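Local coordinates for phenylalanine hydroxylase (Colwellia psychrerythraea, PDB 2V27), which probably catalyses the tetrahydrobiopterin- and oxygen-dependent hydroxylation of L-phenylalanine to L-tyrosine at a mononuclear iron, the first step of phenylalanine degradation, at residues B[121-127]-B[182-186]; B[26-31]-B[106-112]; B[176-180]-B[191-195]. One frame throughout, in Å; residues are numbered along the deposited sequence.

Interaction 1: B[121-127]-B[182-186]. With FE (Fe (III) ion), chain E.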
# COMPACT_ATOMS: atom_id res chain seq x y z
N PHE B 121 5.00 22.64 2.53
CA PHE B 121 3.55 22.70 2.43
C PHE B 121 2.85 21.75 3.44
O PHE B 121 1.90 22.17 4.14
CB PHE B 121 3.08 22.43 0.98
CG PHE B 121 1.58 22.54 0.85
CD1 PHE B 121 0.99 23.80 0.77
CD2 PHE B 121 0.73 21.40 0.92
CE1 PHE B 121 -0.44 23.95 0.70
CE2 PHE B 121 -0.67 21.53 0.86
CZ PHE B 121 -1.27 22.78 0.75
N HIS B 122 3.28 20.50 3.49
CA HIS B 122 2.74 19.59 4.51
C HIS B 122 2.78 20.22 5.92
O HIS B 122 1.80 20.23 6.65
CB HIS B 122 3.46 18.25 4.51
CG HIS B 122 3.10 17.41 5.69
ND1 HIS B 122 1.81 16.95 5.89
CD2 HIS B 122 3.81 17.04 6.79
CE1 HIS B 122 1.77 16.25 7.02
NE2 HIS B 122 2.97 16.30 7.59
N GLU B 123 3.92 20.79 6.31
CA GLU B 123 4.07 21.26 7.69
C GLU B 123 3.27 22.53 7.92
O GLU B 123 2.58 22.60 8.94
CB GLU B 123 5.56 21.53 8.05
CG GLU B 123 6.53 20.37 7.74
CD GLU B 123 6.35 19.15 8.62
OE1 GLU B 123 5.32 19.02 9.35
OE2 GLU B 123 7.28 18.29 8.57
N ILE B 124 3.39 23.52 7.01
CA ILE B 124 2.74 24.79 7.29
C ILE B 124 1.22 24.71 7.05
O ILE B 124 0.45 25.20 7.87
CB ILE B 124 3.43 25.96 6.49
CG1 ILE B 124 4.86 26.16 7.02
CG2 ILE B 124 2.63 27.26 6.61
CD1 ILE B 124 5.58 27.36 6.39
N PHE B 125 0.81 24.10 5.93
CA PHE B 125 -0.61 23.96 5.69
C PHE B 125 -1.24 22.86 6.56
O PHE B 125 -2.35 23.03 7.14
CB PHE B 125 -0.86 23.72 4.20
CG PHE B 125 -2.30 23.81 3.84
CD1 PHE B 125 -2.83 24.99 3.28
CD2 PHE B 125 -3.09 22.71 3.99
CE1 PHE B 125 -4.22 25.07 2.96
CE2 PHE B 125 -4.41 22.74 3.67
CZ PHE B 125 -5.00 23.88 3.16
N GLY B 126 -0.57 21.72 6.66
CA GLY B 126 -1.16 20.60 7.39
C GLY B 126 -1.19 20.73 8.92
O GLY B 126 -2.18 20.29 9.55
N HIS B 127 -0.07 21.21 9.52
CA HIS B 127 0.06 21.23 11.00
C HIS B 127 -0.03 22.61 11.65
O HIS B 127 -0.65 22.80 12.70
CB HIS B 127 1.36 20.55 11.44
CG HIS B 127 1.42 19.08 11.14
ND1 HIS B 127 0.44 18.17 11.53
CD2 HIS B 127 2.34 18.36 10.45
CE1 HIS B 127 0.78 16.96 11.11
NE2 HIS B 127 1.91 17.05 10.44
N GLY B 182 -2.59 16.18 10.16
CA GLY B 182 -1.93 16.98 9.11
C GLY B 182 -1.58 16.22 7.82
O GLY B 182 -1.57 16.79 6.72
N GLY B 183 -1.34 14.91 7.97
CA GLY B 183 -1.07 14.02 6.83
C GLY B 183 -2.28 13.93 5.91
O GLY B 183 -2.14 13.66 4.70
N VAL B 184 -3.50 14.11 6.48
CA VAL B 184 -4.73 14.07 5.71
C VAL B 184 -4.98 15.47 5.16
O VAL B 184 -5.29 15.65 3.95
CB VAL B 184 -5.92 13.64 6.62
CG1 VAL B 184 -7.19 13.53 5.78
CG2 VAL B 184 -5.67 12.27 7.32
N LEU B 185 -4.86 16.51 6.04
CA LEU B 185 -5.22 17.90 5.68
C LEU B 185 -4.43 18.45 4.51
O LEU B 185 -4.93 19.37 3.85
CB LEU B 185 -5.05 18.84 6.94
CG LEU B 185 -6.09 18.62 8.05
CD1 LEU B 185 -5.71 19.16 9.42
CD2 LEU B 185 -7.41 19.30 7.68
N SER B 186 -3.19 18.02 4.36
CA SER B 186 -2.36 18.58 3.31
C SER B 186 -2.43 17.81 1.98
O SER B 186 -1.69 18.13 1.10
CB SER B 186 -0.90 18.67 3.77
OG SER B 186 -0.36 17.35 4.01
FE FE E . 3.16 15.59 9.48
O HOH W 1 4.96 16.49 10.05
O HOH W 2 4.66 14.10 8.69

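Interaction 2: B[26-31]-B[106-112]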
# COMPACT_ATOMS: atom_id res chain seq x y z
N LEU B 26 4.74 29.11 -7.34
CA LEU B 26 3.64 28.60 -8.13
C LEU B 26 3.22 27.20 -7.65
O LEU B 26 2.01 26.93 -7.61
CB LEU B 26 4.03 28.58 -9.61
CG LEU B 26 2.91 28.38 -10.63
CD1 LEU B 26 1.89 29.50 -10.55
CD2 LEU B 26 3.53 28.36 -12.05
N ILE B 27 4.18 26.35 -7.29
CA ILE B 27 3.85 25.03 -6.70
C ILE B 27 3.04 25.24 -5.38
O ILE B 27 1.90 24.68 -5.20
CB ILE B 27 5.12 24.20 -6.48
CG1 ILE B 27 5.72 23.77 -7.83
CG2 ILE B 27 4.84 22.96 -5.60
CD1 ILE B 27 7.21 23.42 -7.74
N TRP B 28 3.55 26.06 -4.46
CA TRP B 28 2.73 26.42 -3.29
C TRP B 28 1.30 26.87 -3.63
O TRP B 28 0.32 26.42 -3.04
CB TRP B 28 3.43 27.53 -2.44
CG TRP B 28 2.59 28.04 -1.28
CD1 TRP B 28 1.59 28.94 -1.32
CD2 TRP B 28 2.67 27.59 0.08
NE1 TRP B 28 1.04 29.12 -0.06
CE2 TRP B 28 1.67 28.29 0.81
CE3 TRP B 28 3.52 26.70 0.75
CZ2 TRP B 28 1.51 28.14 2.17
CZ3 TRP B 28 3.32 26.49 2.14
CH2 TRP B 28 2.33 27.23 2.83
N GLN B 29 1.16 27.76 -4.62
CA GLN B 29 -0.15 28.30 -4.94
C GLN B 29 -1.12 27.18 -5.39
O GLN B 29 -2.29 27.18 -5.01
CB GLN B 29 -0.04 29.33 -6.06
CG GLN B 29 -1.33 30.00 -6.42
CD GLN B 29 -1.10 31.06 -7.50
OE1 GLN B 29 -0.24 30.89 -8.37
NE2 GLN B 29 -1.87 32.13 -7.46
N GLU B 30 -0.58 26.29 -6.22
CA GLU B 30 -1.39 25.19 -6.76
C GLU B 30 -1.80 24.23 -5.65
O GLU B 30 -2.99 23.86 -5.55
CB GLU B 30 -0.64 24.46 -7.88
CG GLU B 30 -0.67 25.26 -9.17
CD GLU B 30 -0.03 24.55 -10.34
OE1 GLU B 30 -0.06 23.28 -10.38
OE2 GLU B 30 0.50 25.27 -11.23
N LEU B 31 -0.84 23.89 -4.79
CA LEU B 31 -1.13 23.05 -3.59
C LEU B 31 -2.16 23.67 -2.65
O LEU B 31 -3.12 23.00 -2.19
CB LEU B 31 0.13 22.78 -2.80
CG LEU B 31 1.19 21.95 -3.50
CD1 LEU B 31 2.51 21.86 -2.71
CD2 LEU B 31 0.68 20.54 -3.85
N ILE B 106 10.28 22.66 -0.95
CA ILE B 106 8.97 22.29 -1.47
C ILE B 106 9.13 21.19 -2.53
O ILE B 106 10.16 21.16 -3.27
CB ILE B 106 8.17 23.51 -1.96
CG1 ILE B 106 6.67 23.20 -2.05
CG2 ILE B 106 8.74 24.07 -3.29
CD1 ILE B 106 5.80 24.42 -2.14
N ARG B 107 8.15 20.29 -2.59
CA ARG B 107 8.14 19.23 -3.60
C ARG B 107 8.35 19.77 -5.04
O ARG B 107 8.00 20.90 -5.34
CB ARG B 107 6.80 18.47 -3.50
CG ARG B 107 5.60 19.27 -3.98
CD ARG B 107 4.31 18.59 -3.50
NE ARG B 107 4.20 18.73 -2.04
CZ ARG B 107 3.19 18.24 -1.33
NH1 ARG B 107 2.21 17.60 -1.95
NH2 ARG B 107 3.14 18.45 0.00
N SER B 108 8.89 18.91 -5.92
CA SER B 108 8.93 19.21 -7.36
C SER B 108 7.52 19.15 -7.99
O SER B 108 6.60 18.54 -7.44
CB SER B 108 9.82 18.18 -8.08
OG SER B 108 9.16 16.90 -8.13
N ARG B 109 7.36 19.76 -9.17
CA ARG B 109 6.13 19.58 -9.94
C ARG B 109 5.76 18.13 -10.15
O ARG B 109 4.58 17.79 -10.03
CB ARG B 109 6.21 20.26 -11.30
CG ARG B 109 5.96 21.69 -11.19
CD ARG B 109 5.11 22.22 -12.28
NE ARG B 109 4.59 23.51 -11.84
CZ ARG B 109 3.32 23.75 -11.54
NH1 ARG B 109 2.40 22.79 -11.66
NH2 ARG B 109 2.98 24.97 -11.15
N GLU B 110 6.74 17.29 -10.45
CA GLU B 110 6.47 15.88 -10.71
C GLU B 110 5.81 15.22 -9.50
O GLU B 110 4.93 14.38 -9.68
CB GLU B 110 7.73 15.12 -11.12
N GLU B 111 6.19 15.63 -8.28
CA GLU B 111 5.65 15.04 -7.04
C GLU B 111 4.48 15.81 -6.43
O GLU B 111 4.20 15.63 -5.25
CB GLU B 111 6.74 14.96 -5.96
CG GLU B 111 8.02 14.31 -6.36
CD GLU B 111 9.19 14.66 -5.42
OE1 GLU B 111 9.83 13.68 -4.98
OE2 GLU B 111 9.48 15.88 -5.13
N MET B 112 3.82 16.66 -7.21
CA MET B 112 2.71 17.49 -6.72
C MET B 112 1.78 16.70 -5.79
O MET B 112 1.58 17.04 -4.63
CB MET B 112 1.93 18.09 -7.90
CG MET B 112 0.99 19.26 -7.60
SD MET B 112 1.84 20.78 -7.11
CE MET B 112 3.51 20.42 -7.64

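Interaction 3: B[176-180]-B[191-195]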
# COMPACT_ATOMS: atom_id res chain seq x y z
N GLY B 176 -20.91 15.50 11.36
CA GLY B 176 -20.32 14.47 10.51
C GLY B 176 -18.83 14.32 10.78
O GLY B 176 -18.29 14.94 11.72
N LEU B 177 -18.17 13.53 9.94
CA LEU B 177 -16.74 13.25 10.09
C LEU B 177 -15.91 14.46 9.69
O LEU B 177 -16.17 15.08 8.63
CB LEU B 177 -16.38 12.06 9.20
CG LEU B 177 -15.11 11.27 9.47
CD1 LEU B 177 -15.22 10.50 10.79
CD2 LEU B 177 -14.84 10.30 8.29
N ARG B 178 -14.89 14.77 10.52
CA ARG B 178 -13.97 15.87 10.22
C ARG B 178 -12.55 15.36 10.40
O ARG B 178 -12.30 14.24 10.91
CB ARG B 178 -14.26 17.12 11.08
CG ARG B 178 -15.68 17.76 10.89
CD ARG B 178 -15.82 18.39 9.52
NE ARG B 178 -17.06 19.17 9.43
CZ ARG B 178 -18.21 18.64 9.02
NH1 ARG B 178 -18.23 17.35 8.68
NH2 ARG B 178 -19.33 19.39 8.94
N ILE B 179 -11.62 16.23 10.05
CA ILE B 179 -10.19 15.91 10.02
C ILE B 179 -9.34 16.84 10.88
O ILE B 179 -9.50 18.06 10.79
CB ILE B 179 -9.62 16.06 8.58
CG1 ILE B 179 -10.45 15.22 7.59
CG2 ILE B 179 -8.14 15.60 8.54
CD1 ILE B 179 -10.32 15.75 6.16
N TYR B 180 -8.47 16.26 11.72
CA TYR B 180 -7.47 17.11 12.37
C TYR B 180 -6.02 16.71 12.06
O TYR B 180 -5.10 17.50 12.28
CB TYR B 180 -7.71 17.31 13.89
CG TYR B 180 -7.35 16.15 14.78
CD1 TYR B 180 -6.10 16.10 15.41
CD2 TYR B 180 -8.23 15.05 14.93
CE1 TYR B 180 -5.76 15.03 16.21
CE2 TYR B 180 -7.91 13.96 15.75
CZ TYR B 180 -6.68 13.95 16.39
OH TYR B 180 -6.25 12.88 17.18
N THR B 191 -7.41 13.16 1.94
CA THR B 191 -8.68 13.74 2.40
C THR B 191 -9.88 12.95 1.82
O THR B 191 -10.84 12.64 2.54
CB THR B 191 -8.76 15.23 2.01
OG1 THR B 191 -7.86 15.94 2.85
CG2 THR B 191 -10.16 15.78 2.22
N ASP B 192 -9.82 12.67 0.52
CA ASP B 192 -10.96 12.00 -0.12
C ASP B 192 -11.11 10.61 0.51
O ASP B 192 -12.21 10.21 0.86
CB ASP B 192 -10.68 11.84 -1.61
CG ASP B 192 -11.84 11.16 -2.37
OD1 ASP B 192 -11.53 10.41 -3.30
OD2 ASP B 192 -13.01 11.44 -2.12
N TYR B 193 -10.02 9.90 0.71
CA TYR B 193 -10.09 8.51 1.18
C TYR B 193 -10.59 8.50 2.63
O TYR B 193 -11.49 7.75 2.99
CB TYR B 193 -8.70 7.90 1.06
CG TYR B 193 -8.55 6.52 1.64
CD1 TYR B 193 -8.80 5.34 0.89
CD2 TYR B 193 -8.05 6.38 2.94
CE1 TYR B 193 -8.60 4.06 1.47
CE2 TYR B 193 -7.86 5.14 3.53
CZ TYR B 193 -8.13 3.97 2.79
OH TYR B 193 -7.90 2.73 3.37
N ALA B 194 -10.03 9.38 3.48
CA ALA B 194 -10.42 9.46 4.89
C ALA B 194 -11.89 9.81 5.05
O ALA B 194 -12.54 9.27 5.95
CB ALA B 194 -9.52 10.46 5.65
N MET B 195 -12.42 10.68 4.17
CA MET B 195 -13.82 11.08 4.33
C MET B 195 -14.77 10.10 3.67
O MET B 195 -15.88 9.96 4.15
CB MET B 195 -14.04 12.46 3.72
CG MET B 195 -13.28 13.56 4.50
SD MET B 195 -13.84 13.77 6.22
CE MET B 195 -12.74 12.67 7.14

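Interaction 1: B[121-127]-B[182-186]
His122 and His127 hold the iron through NE2, at 2.0 Å for His122 NE2 and 2.1 Å for His127 NE2, while Gly182-Ser186 closes in behind both rings. Water 1, an iron ligand, is hydrogen-bonded to Glu123 OE1. The second shell shows how a metal ligand is oriented: His122 ND1, on the far side of its ring from the iron, donates to Ser186 OG over 2.9 Å. That bond is nearly straight (175°) and lies in the imidazole plane, so that, together with the iron bond at NE2, it holds the ring's rotation. With chi1 at 169°, the His122 ring swings anti to its own backbone N and reaches the metal and the serine at once. His127 is backed by glycine: its CE1 lies 3.4 Å from Gly182 CA, where a side chain would collide with the ring. Gly126 fits as closely, its O 3.3 Å from Gly182 CA. Farther from the iron, Phe121 turns a ring edge to Ser186 O and Phe125 brings CE2 to 3.4 Å from Leu185 O. Glu167 completes the protein ligands, giving the two-histidine, one-carboxylate facial triad of the pterin-dependent aromatic amino acid hydroxylases.

Interaction 2: B[26-31]-B[106-112]
Ile27 and Arg109 mark the closest backbone approach, their CA atoms 6.7 Å apart, where the irregular segment Ile106-Met112 passes along one side of the helix Leu26-Leu31. The contact illustrates how an apolar centre can be closed by a charged pair at its margin. Ile27 occupies the centre: its CD1 rests against Arg107 O and the backbone N of Arg109, while CG2 meets Met112 CE. Ile106 sends CD1 to the backbone N and CB of Trp28, near the edge of the indole. Leu31 divides its two methyls, CD1 lying 3.6 Å above one face of the Arg107 guanidinium and CD2 touching Met112 SD at 3.5 Å. Met112 is modelled in two conformers, and its side-chain contacts hold for one of them. The edge of the Arg107 guanidinium serves a polar contact: NH1 donates to Met112 O over 2.8 Å, bridging the turn of the segment. Toward the surface, Arg109 forms a two-pronged salt bridge, NH1 to Glu30 OE1 at 2.8 Å and NH2 to Glu30 OE2 at 2.5 Å, a length short enough to be doubtful in detail. The carboxylate and guanidinium planes are 52° apart, so the pairing is twisted rather than coplanar. Leu26 CG lies at the edge of the same guanidinium, and Ile27 CG1 over one face. Arg109 NE has a further partner in Glu23, as Arg107 NE has in Asp119. Phe121 and Ile124 of helix 120-131 pack against Trp28, while Ile106 and Arg107 touch that helix at Ile120 and Phe121, so helix 22-38, helix 120-131 and the loop after strand 99-103 pack against one another.

Interaction 3: B[176-180]-B[191-195]
Met195 reaches from its helix to the strand Gly176-Ile179 and places its terminal methyl between Leu177 and Ile179, a worked case of a flexible thioether filling an apolar gap. The strand is an outermost one, within this chain, of the four-stranded mixed sheet, and helix 188-196 packs on it roughly antiparallel, at 146°, with 9.4 Å between the segment axes. Met195 spans that distance by a folded path: CG stands beside the backbone N (chi1 -67°), and further bends at chi2 and chi3 carry CE round to the strand. There CE meets Ile179 CG1 at 3.5 Å, tighter than usual for a carbon pair, while SD lies 3.6 Å from Leu177 O. Leu177 is modelled in two conformers; in the one described its CD2 comes to 3.4 Å from Met195 CE, a closeness that is doubtful, and also approaches Ala194 O. Ile179 runs CD1 out to Thr191 CG2, 3.9 Å away and one helical turn before Met195, the two side chains crossing at about a right angle. The threonine's hydroxyl is engaged elsewhere, with Val184 O and Ser187 O. Were Met195 reduced to an alanine, the space between Leu177 and Ile179 would probably be left unfilled and the strand would lose its main apolar link to this helix. Since the meeting groups are almost all methyls, methylenes and sulfur, the contact rests on close packing and burial of apolar surface, with little directional bonding to fix its angle.

Overall arrangement
Interactions 1 and 3 interleave along the chain: strand 176-179, helix 182-185 and helix 188-196 follow one another, so the short helix behind the iron is flanked by both halves of interaction 3. Their centres are 14 Å apart, and Val184 and Leu185 pack on Ile179, linking the metal site to the edge of the four-stranded mixed sheet. Interaction 2 closes before interaction 1 opens, also 14 Å from it, and reaches it through Phe121, which touches Trp28, Leu31 and Arg107. Interactions 2 and 3, 23 Å apart between centres, do not meet. Helix 120-131, with its two iron histidines, thus lies within continuous packing from the loop 106-112 to the sheet.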